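PDB 1YHT: DspB from Aggregatibacter actinomycetemcomitans, which probably hydrolyses beta-linked N-acetylglucosamine polymers of the biofilm matrix as a family 20 glycoside hydrolase, releasing cells from the biofilm. Local coordinates for residues M22-R27 and W330-K335; S55-Y60 and S117-T122; Y275-V280 and A323-S328. One frame throughout, in Å; residues are numbered along the deposited sequence.

Contact 1: residues M22-R27 and W330-K335; sequences MLDIAR and WGEDAK. With GOL (glycerol), chain C.
Asp24 OD2 is gripped from opposite faces of its carboxylate plane. The backbone N of Gly331 donates to Asp24 OD2 over 3.0 Å, and from the other face Arg27 NH1 makes a salt bridge of the same length, with the oxygen in the guanidinium plane. The second oxygen, OD1, turns back on its own chain in an Asx turn closed by Ala26 N and extended to an Asx motif by Arg27 N, where strand 18-24 ends. Four N-H groups thus hold the carboxylate in place. Arg27 CB packs on the Gly331 backbone, 3.4 Å from its C atom. The guanidinium lies beside the indole of Trp330, with planes 67° apart; its NE pairs with Glu58, whereas Glu332 OE2 sits well out of its plane, 3.9 Å from Arg27 NH1, a long, purely electrostatic pairing. Met22 CE lies over the centre of the Trp330 six-membered ring, a CH-pi contact 3.5 Å from the centroid, and Met22 SD, over the same face at 4.3 Å, adds a Met-aromatic one; both follow from CG being anti to the backbone N (chi1 -167°) and from the bends farther along the thioether chain. Toward the rim of the opposite face lies C1 of a glycerol, probably from the crystallisation liquor, whose O1 donates to Glu332 OE1 over 2.7 Å; its O3 takes a weak bond from Arg27 NH1. Carbohydrate-like polyol over a tryptophan, flanked by charged residues at the C-terminal ends of parallel strands, is consistent with the substrate pocket of a family 20 TIM barrel.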
# COMPACT_ATOMS: atom_id res chain seq x y z
N MET A 22 6.65 1.19 -3.04
CA MET A 22 5.61 0.39 -2.42
C MET A 22 5.81 -1.05 -2.87
O MET A 22 5.78 -1.37 -4.09
CB MET A 22 4.24 0.90 -2.86
CG MET A 22 3.13 0.37 -2.08
SD MET A 22 2.30 -1.15 -2.51
CE MET A 22 2.65 -1.74 -4.16
N LEU A 23 5.98 -1.93 -1.91
CA LEU A 23 6.28 -3.31 -2.23
C LEU A 23 5.13 -4.14 -1.72
O LEU A 23 4.82 -4.12 -0.50
CB LEU A 23 7.59 -3.78 -1.57
CG LEU A 23 8.05 -5.18 -2.04
CD1 LEU A 23 8.43 -5.28 -3.51
CD2 LEU A 23 9.18 -5.66 -1.20
N ASP A 24 4.50 -4.86 -2.64
CA ASP A 24 3.38 -5.75 -2.32
C ASP A 24 3.96 -7.12 -2.01
O ASP A 24 4.31 -7.88 -2.89
CB ASP A 24 2.38 -5.78 -3.47
CG ASP A 24 1.38 -6.92 -3.38
OD1 ASP A 24 1.18 -7.56 -2.31
OD2 ASP A 24 0.74 -7.18 -4.44
N ILE A 25 4.06 -7.39 -0.71
CA ILE A 25 4.54 -8.66 -0.25
C ILE A 25 3.39 -9.59 0.09
O ILE A 25 3.62 -10.68 0.50
CB ILE A 25 5.55 -8.54 0.92
CG1 ILE A 25 4.94 -8.00 2.22
CG2 ILE A 25 6.78 -7.68 0.47
CD1 ILE A 25 5.89 -8.03 3.34
N ALA A 26 2.15 -9.15 -0.12
CA ALA A 26 0.99 -9.99 0.14
C ALA A 26 0.73 -10.96 -1.00
O ALA A 26 0.36 -12.11 -0.78
CB ALA A 26 -0.25 -9.12 0.37
N ARG A 27 0.86 -10.48 -2.22
CA ARG A 27 0.66 -11.30 -3.43
C ARG A 27 1.90 -12.09 -3.87
O ARG A 27 1.79 -13.03 -4.63
CB ARG A 27 0.22 -10.42 -4.60
CG ARG A 27 -1.26 -10.02 -4.58
CD ARG A 27 -1.70 -9.22 -3.35
NE ARG A 27 -3.02 -8.66 -3.66
CZ ARG A 27 -3.22 -7.56 -4.35
NH1 ARG A 27 -2.20 -6.80 -4.70
NH2 ARG A 27 -4.46 -7.19 -4.67
N TRP A 330 3.53 -4.60 -7.80
CA TRP A 330 2.41 -5.39 -7.44
C TRP A 330 2.65 -6.83 -7.84
O TRP A 330 3.27 -7.10 -8.88
CB TRP A 330 1.13 -4.89 -8.07
CG TRP A 330 0.72 -3.50 -7.64
CD1 TRP A 330 0.89 -2.36 -8.33
CD2 TRP A 330 0.04 -3.15 -6.44
NE1 TRP A 330 0.37 -1.29 -7.64
CE2 TRP A 330 -0.15 -1.75 -6.46
CE3 TRP A 330 -0.41 -3.87 -5.34
CZ2 TRP A 330 -0.79 -1.07 -5.44
CZ3 TRP A 330 -1.02 -3.20 -4.31
CH2 TRP A 330 -1.21 -1.82 -4.36
N GLY A 331 2.13 -7.73 -7.00
CA GLY A 331 2.52 -9.15 -6.97
C GLY A 331 1.63 -10.16 -7.65
O GLY A 331 2.03 -11.33 -7.72
N GLU A 332 0.46 -9.75 -8.12
CA GLU A 332 -0.61 -10.66 -8.62
C GLU A 332 -0.14 -11.70 -9.62
O GLU A 332 -0.67 -12.81 -9.67
CB GLU A 332 -1.66 -9.97 -9.52
CG GLU A 332 -2.41 -8.88 -9.06
CD GLU A 332 -1.73 -7.60 -9.28
OE1 GLU A 332 -2.02 -6.87 -10.29
OE2 GLU A 332 -0.97 -7.32 -8.36
N ASP A 333 0.74 -11.27 -10.51
CA ASP A 333 1.05 -12.03 -11.72
C ASP A 333 2.43 -12.70 -11.64
O ASP A 333 2.88 -13.31 -12.61
CB ASP A 333 1.03 -11.08 -12.96
CG ASP A 333 -0.39 -10.72 -13.43
OD1 ASP A 333 -1.38 -11.26 -12.90
OD2 ASP A 333 -0.50 -9.85 -14.31
N ALA A 334 3.10 -12.53 -10.49
CA ALA A 334 4.52 -12.84 -10.38
C ALA A 334 4.83 -14.29 -9.91
O ALA A 334 5.96 -14.59 -9.51
CB ALA A 334 5.16 -11.85 -9.45
N LYS A 335 3.84 -15.19 -9.97
CA LYS A 335 4.03 -16.51 -9.39
C LYS A 335 5.26 -17.28 -9.91
O LYS A 335 5.87 -18.03 -9.17
CB LYS A 335 2.79 -17.38 -9.58
CG LYS A 335 2.46 -17.75 -10.99
CD LYS A 335 1.07 -18.45 -11.11
CE LYS A 335 -0.11 -17.47 -11.40
NZ LYS A 335 -1.46 -18.11 -11.73
C1 GOL C . -2.59 -3.41 -9.55
O1 GOL C . -2.55 -4.25 -10.74
C2 GOL C . -3.99 -3.53 -8.94
O2 GOL C . -4.75 -2.28 -8.88
C3 GOL C . -3.99 -4.29 -7.61
O3 GOL C . -3.13 -5.47 -7.52

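Contact 2: residues S55-Y60 and S117-T122; sequences SDHENY and SPNHMT
The imidazole of His57 has the CA of His120 over one face, a CH-pi contact with CA 3.7 Å from the ring centroid, while Thr122 OG1 and the side-chain amide of Asn119 meet it at the edge. Thr122 OG1 and His57 ND1 share a hydrogen bond of 2.8 Å. The His120 ring stands obliquely to that of His57, planes 40° apart and centroids separated by 4.8 Å. At its own edge it receives Asp56 OD1: ND1 of His120 donates to Asp56 OD1 over 2.7 Å, nearly in the ring plane and on the syn lone pair, although the carboxylate itself is turned 75° from the ring. The anti lone pair of the same oxygen takes the backbone N of His57, so OD1 is held from two sides, and OD2 is bonded to His53. The other ring nitrogen of His120, NE2, binds Glu184, which fixes the rotation of the imidazole between two carboxylates. His57 turns its ring over the bend at His120 because CG lies anti to the carbonyl carbon (chi1 -59°). A water bridges Ser55 OG and His120 O, 2.6 Å from each. A cis peptide before Pro118 and the N-cap at Met121 frame this bend. Both loops follow neighbouring parallel strands, 49-53 and 110-117, at the C-terminal end of the barrel, where TIM-barrel enzymes keep their active sites, consistent with a place at the substrate site.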
# COMPACT_ATOMS: atom_id res chain seq x y z
N SER A 55 -0.54 -6.95 3.57
CA SER A 55 -1.85 -7.52 3.88
C SER A 55 -2.81 -7.27 2.67
O SER A 55 -3.01 -6.12 2.25
CB SER A 55 -2.39 -6.92 5.16
OG SER A 55 -3.72 -7.35 5.43
N ASP A 56 -3.38 -8.34 2.13
CA ASP A 56 -4.35 -8.20 1.05
C ASP A 56 -5.22 -9.45 1.05
O ASP A 56 -5.25 -10.17 2.03
CB ASP A 56 -3.67 -7.94 -0.32
CG ASP A 56 -4.49 -7.02 -1.23
OD1 ASP A 56 -5.59 -7.49 -1.65
OD2 ASP A 56 -4.09 -5.82 -1.50
N HIS A 57 -5.92 -9.75 -0.05
CA HIS A 57 -6.75 -10.93 -0.08
C HIS A 57 -5.98 -12.25 0.04
O HIS A 57 -6.41 -13.14 0.75
CB HIS A 57 -7.56 -10.99 -1.37
CG HIS A 57 -8.45 -9.83 -1.59
ND1 HIS A 57 -9.55 -9.58 -0.79
CD2 HIS A 57 -8.50 -8.92 -2.58
CE1 HIS A 57 -10.21 -8.54 -1.27
NE2 HIS A 57 -9.60 -8.13 -2.36
N GLU A 58 -4.81 -12.31 -0.57
CA GLU A 58 -4.12 -13.56 -0.78
C GLU A 58 -3.29 -13.96 0.45
O GLU A 58 -3.08 -15.16 0.68
CB GLU A 58 -3.19 -13.46 -2.00
CG GLU A 58 -3.89 -13.33 -3.36
CD GLU A 58 -4.36 -11.93 -3.67
OE1 GLU A 58 -4.24 -11.04 -2.82
OE2 GLU A 58 -4.86 -11.72 -4.78
N ASN A 59 -2.81 -12.97 1.22
CA ASN A 59 -2.00 -13.27 2.39
C ASN A 59 -1.86 -12.08 3.35
O ASN A 59 -2.15 -10.93 2.98
CB ASN A 59 -0.61 -13.73 1.92
CG ASN A 59 0.22 -14.39 3.02
OD1 ASN A 59 -0.29 -14.95 3.99
ND2 ASN A 59 1.52 -14.37 2.82
N TYR A 60 -1.49 -12.41 4.59
CA TYR A 60 -1.09 -11.45 5.62
C TYR A 60 0.34 -11.91 5.94
O TYR A 60 0.54 -12.94 6.59
CB TYR A 60 -1.99 -11.60 6.88
CG TYR A 60 -1.68 -10.62 7.96
CD1 TYR A 60 -2.26 -9.35 7.95
CD2 TYR A 60 -0.76 -10.93 8.97
CE1 TYR A 60 -1.96 -8.41 8.94
CE2 TYR A 60 -0.43 -9.99 9.96
CZ TYR A 60 -1.06 -8.72 9.93
OH TYR A 60 -0.77 -7.76 10.83
N SER A 117 -7.87 -1.78 4.40
CA SER A 117 -9.27 -1.94 4.76
C SER A 117 -10.03 -0.79 4.11
O SER A 117 -9.41 0.21 3.70
CB SER A 117 -9.48 -1.98 6.27
OG SER A 117 -9.60 -0.70 6.86
N PRO A 118 -11.37 -0.92 3.99
CA PRO A 118 -12.22 -2.03 4.41
C PRO A 118 -12.23 -3.24 3.50
O PRO A 118 -12.76 -4.28 3.91
CB PRO A 118 -13.64 -1.41 4.39
CG PRO A 118 -13.58 -0.34 3.46
CD PRO A 118 -12.15 0.18 3.43
N ASN A 119 -11.72 -3.11 2.28
CA ASN A 119 -11.60 -4.25 1.34
C ASN A 119 -10.15 -4.79 1.43
O ASN A 119 -9.42 -4.44 2.37
CB ASN A 119 -12.06 -3.79 -0.06
CG ASN A 119 -12.73 -4.91 -0.90
OD1 ASN A 119 -13.97 -4.87 -1.21
ND2 ASN A 119 -11.94 -5.91 -1.28
N HIS A 120 -9.73 -5.62 0.47
CA HIS A 120 -8.33 -6.06 0.38
C HIS A 120 -7.82 -6.61 1.73
O HIS A 120 -6.69 -6.34 2.17
CB HIS A 120 -7.47 -4.92 -0.17
CG HIS A 120 -7.65 -4.68 -1.64
ND1 HIS A 120 -7.18 -5.57 -2.60
CD2 HIS A 120 -8.26 -3.68 -2.33
CE1 HIS A 120 -7.50 -5.12 -3.80
NE2 HIS A 120 -8.13 -3.96 -3.68
N MET A 121 -8.67 -7.42 2.39
CA MET A 121 -8.32 -7.93 3.72
C MET A 121 -8.76 -9.34 3.98
O MET A 121 -8.90 -9.74 5.14
CB MET A 121 -8.79 -6.97 4.83
CG MET A 121 -10.26 -6.68 4.91
SD MET A 121 -10.76 -5.56 6.24
CE MET A 121 -9.83 -6.22 7.62
N THR A 122 -8.94 -10.13 2.93
CA THR A 122 -9.41 -11.51 3.09
C THR A 122 -8.46 -12.38 3.92
O THR A 122 -8.92 -13.20 4.67
CB THR A 122 -9.73 -12.18 1.76
OG1 THR A 122 -10.63 -11.35 1.04
CG2 THR A 122 -10.40 -13.53 1.98
O HOH W 1 -5.42 -5.73 4.39

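Contact 3: residues Y275-V280 and A323-S328; sequences YYLYIV and AGAALS. With ACY (acetic acid), chain B.
Backbone hydrogen bonds join Leu277 and Ile279 to Ser328 in a short parallel pairing. Ser328 N donates to Leu277 O over 2.8 Å, and Ile279 N returns a bond to Ser328 O over 2.9 Å. The one residue Ser328 therefore uses its N-H and its C=O on two partners that flank Tyr278, the bridge residue. CA-H groups add to this, with Leu327 CA approaching Leu277 O and Tyr278 CA approaching Ser328 O. Van der Waals contacts set side-chain carbons on carbonyl oxygens: Leu277 CB rests 3.4 Å from Ala326 O, and Leu327 CD1 comes equally near Leu277 O; for Leu327 this follows from CG being anti to the backbone N (chi1 -178°). The apolar contacts, Leu277 CD1 with Ala325 CB and Ile279 CG2 with Leu327 CD1, are looser. On the face of the sheet carrying Tyr278 and Ser328, the Tyr278 ring passes obliquely by the serine, its CD1 3.6 Å from Ser328 CB, and meets Trp330 edge-to-face. The phenol reaches beyond the serine to an acetic acid, probably from the crystallisation liquor: Tyr278 OH donates to its O atom over 2.7 Å. Strand 278-279, directly after helix 274-277, lies beside the end of barrel strand 324-329, and helix 339-358 covers Leu277, Ile279 and Leu327 through Val353 and Leu349.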
# COMPACT_ATOMS: atom_id res chain seq x y z
N TYR A 275 -0.26 4.54 -14.36
CA TYR A 275 0.27 4.33 -15.71
C TYR A 275 1.80 4.21 -15.76
O TYR A 275 2.30 3.30 -16.42
CB TYR A 275 -0.18 5.42 -16.65
CG TYR A 275 0.20 5.13 -18.08
CD1 TYR A 275 -0.52 4.22 -18.86
CD2 TYR A 275 1.31 5.73 -18.64
CE1 TYR A 275 -0.15 3.94 -20.18
CE2 TYR A 275 1.68 5.47 -19.95
CZ TYR A 275 0.94 4.61 -20.71
OH TYR A 275 1.36 4.37 -21.99
N TYR A 276 2.51 5.13 -15.12
CA TYR A 276 3.99 5.14 -15.14
C TYR A 276 4.67 4.43 -13.95
O TYR A 276 5.83 4.02 -14.03
CB TYR A 276 4.51 6.58 -15.16
CG TYR A 276 4.33 7.24 -16.49
CD1 TYR A 276 5.11 6.83 -17.58
CD2 TYR A 276 3.37 8.24 -16.68
CE1 TYR A 276 4.96 7.41 -18.81
CE2 TYR A 276 3.24 8.86 -17.94
CZ TYR A 276 4.03 8.43 -18.98
OH TYR A 276 3.91 8.99 -20.23
N LEU A 277 3.94 4.37 -12.85
CA LEU A 277 4.53 4.03 -11.57
C LEU A 277 4.06 2.73 -10.97
O LEU A 277 4.55 2.36 -9.91
CB LEU A 277 4.35 5.19 -10.59
CG LEU A 277 4.81 6.57 -11.06
CD1 LEU A 277 4.54 7.59 -10.01
CD2 LEU A 277 6.28 6.65 -11.46
N TYR A 278 3.15 2.03 -11.62
CA TYR A 278 2.82 0.63 -11.26
C TYR A 278 3.56 -0.29 -12.20
O TYR A 278 3.59 -0.05 -13.41
CB TYR A 278 1.33 0.33 -11.42
CG TYR A 278 0.44 0.76 -10.29
CD1 TYR A 278 0.83 1.75 -9.37
CD2 TYR A 278 -0.83 0.23 -10.16
CE1 TYR A 278 0.01 2.13 -8.36
CE2 TYR A 278 -1.68 0.66 -9.17
CZ TYR A 278 -1.25 1.57 -8.26
OH TYR A 278 -2.10 1.92 -7.21
N ILE A 279 4.17 -1.33 -11.62
CA ILE A 279 4.64 -2.45 -12.41
C ILE A 279 4.06 -3.73 -11.80
O ILE A 279 4.01 -3.88 -10.56
CB ILE A 279 6.22 -2.46 -12.59
CG1 ILE A 279 6.64 -3.59 -13.52
CG2 ILE A 279 6.93 -2.58 -11.24
CD1 ILE A 279 8.02 -3.37 -14.17
N VAL A 280 3.63 -4.65 -12.67
CA VAL A 280 3.06 -5.92 -12.28
C VAL A 280 3.91 -7.05 -12.90
O VAL A 280 3.61 -7.58 -13.99
CB VAL A 280 1.54 -6.02 -12.67
CG1 VAL A 280 0.86 -7.18 -11.97
CG2 VAL A 280 0.79 -4.67 -12.32
N ALA A 323 4.01 16.27 -2.83
CA ALA A 323 4.87 15.91 -1.70
C ALA A 323 5.92 14.83 -2.09
O ALA A 323 6.96 14.74 -1.49
CB ALA A 323 3.98 15.45 -0.54
N GLY A 324 5.68 14.10 -3.17
CA GLY A 324 6.53 12.96 -3.54
C GLY A 324 5.84 11.98 -4.47
O GLY A 324 4.85 12.34 -5.13
N ALA A 325 6.37 10.74 -4.50
CA ALA A 325 5.98 9.72 -5.48
C ALA A 325 6.56 8.40 -5.11
O ALA A 325 7.54 8.34 -4.35
CB ALA A 325 6.46 10.09 -6.89
N ALA A 326 5.96 7.34 -5.60
CA ALA A 326 6.53 5.99 -5.39
C ALA A 326 6.33 5.13 -6.60
O ALA A 326 5.34 5.29 -7.32
CB ALA A 326 5.89 5.35 -4.20
N LEU A 327 7.28 4.24 -6.84
CA LEU A 327 7.06 3.06 -7.67
C LEU A 327 6.32 2.03 -6.85
O LEU A 327 6.77 1.72 -5.75
CB LEU A 327 8.37 2.42 -8.09
CG LEU A 327 8.32 1.18 -9.00
CD1 LEU A 327 7.83 1.49 -10.39
CD2 LEU A 327 9.73 0.53 -9.15
N SER A 328 5.29 1.43 -7.42
CA SER A 328 4.58 0.31 -6.82
C SER A 328 4.84 -0.98 -7.61
O SER A 328 4.61 -1.03 -8.82
CB SER A 328 3.07 0.63 -6.79
OG SER A 328 2.75 1.72 -5.90
C ACY B . -4.72 0.11 -5.71
O ACY B . -4.22 0.24 -6.83
OXT ACY B . -5.65 -0.70 -5.45
CH3 ACY B . -4.15 0.94 -4.61

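In the fold
Strands 18-24 and 324-329 are neighbours in the barrel sheet, which ties contact 1 directly to contact 3: Met22 N lies 2.8 Å from Leu327 O, and Trp330 N 2.9 Å from Ile279 O, both probable hydrogen bonds. Their centres are about 14 Å apart. Contact 2 meets contact 1 through Arg27, whose NE forms a 2.8 Å salt bridge with Glu58 OE1, their centres being about 12 Å apart. Contacts 2 and 3 do not touch, with nearest atoms about 9 Å apart. The acetic acid bonded by Tyr278 of contact 3 also approaches the side chains of Trp330 and His120, nearest atoms about 4 Å away, so the three contacts probably border one pocket, consistent with a substrate site.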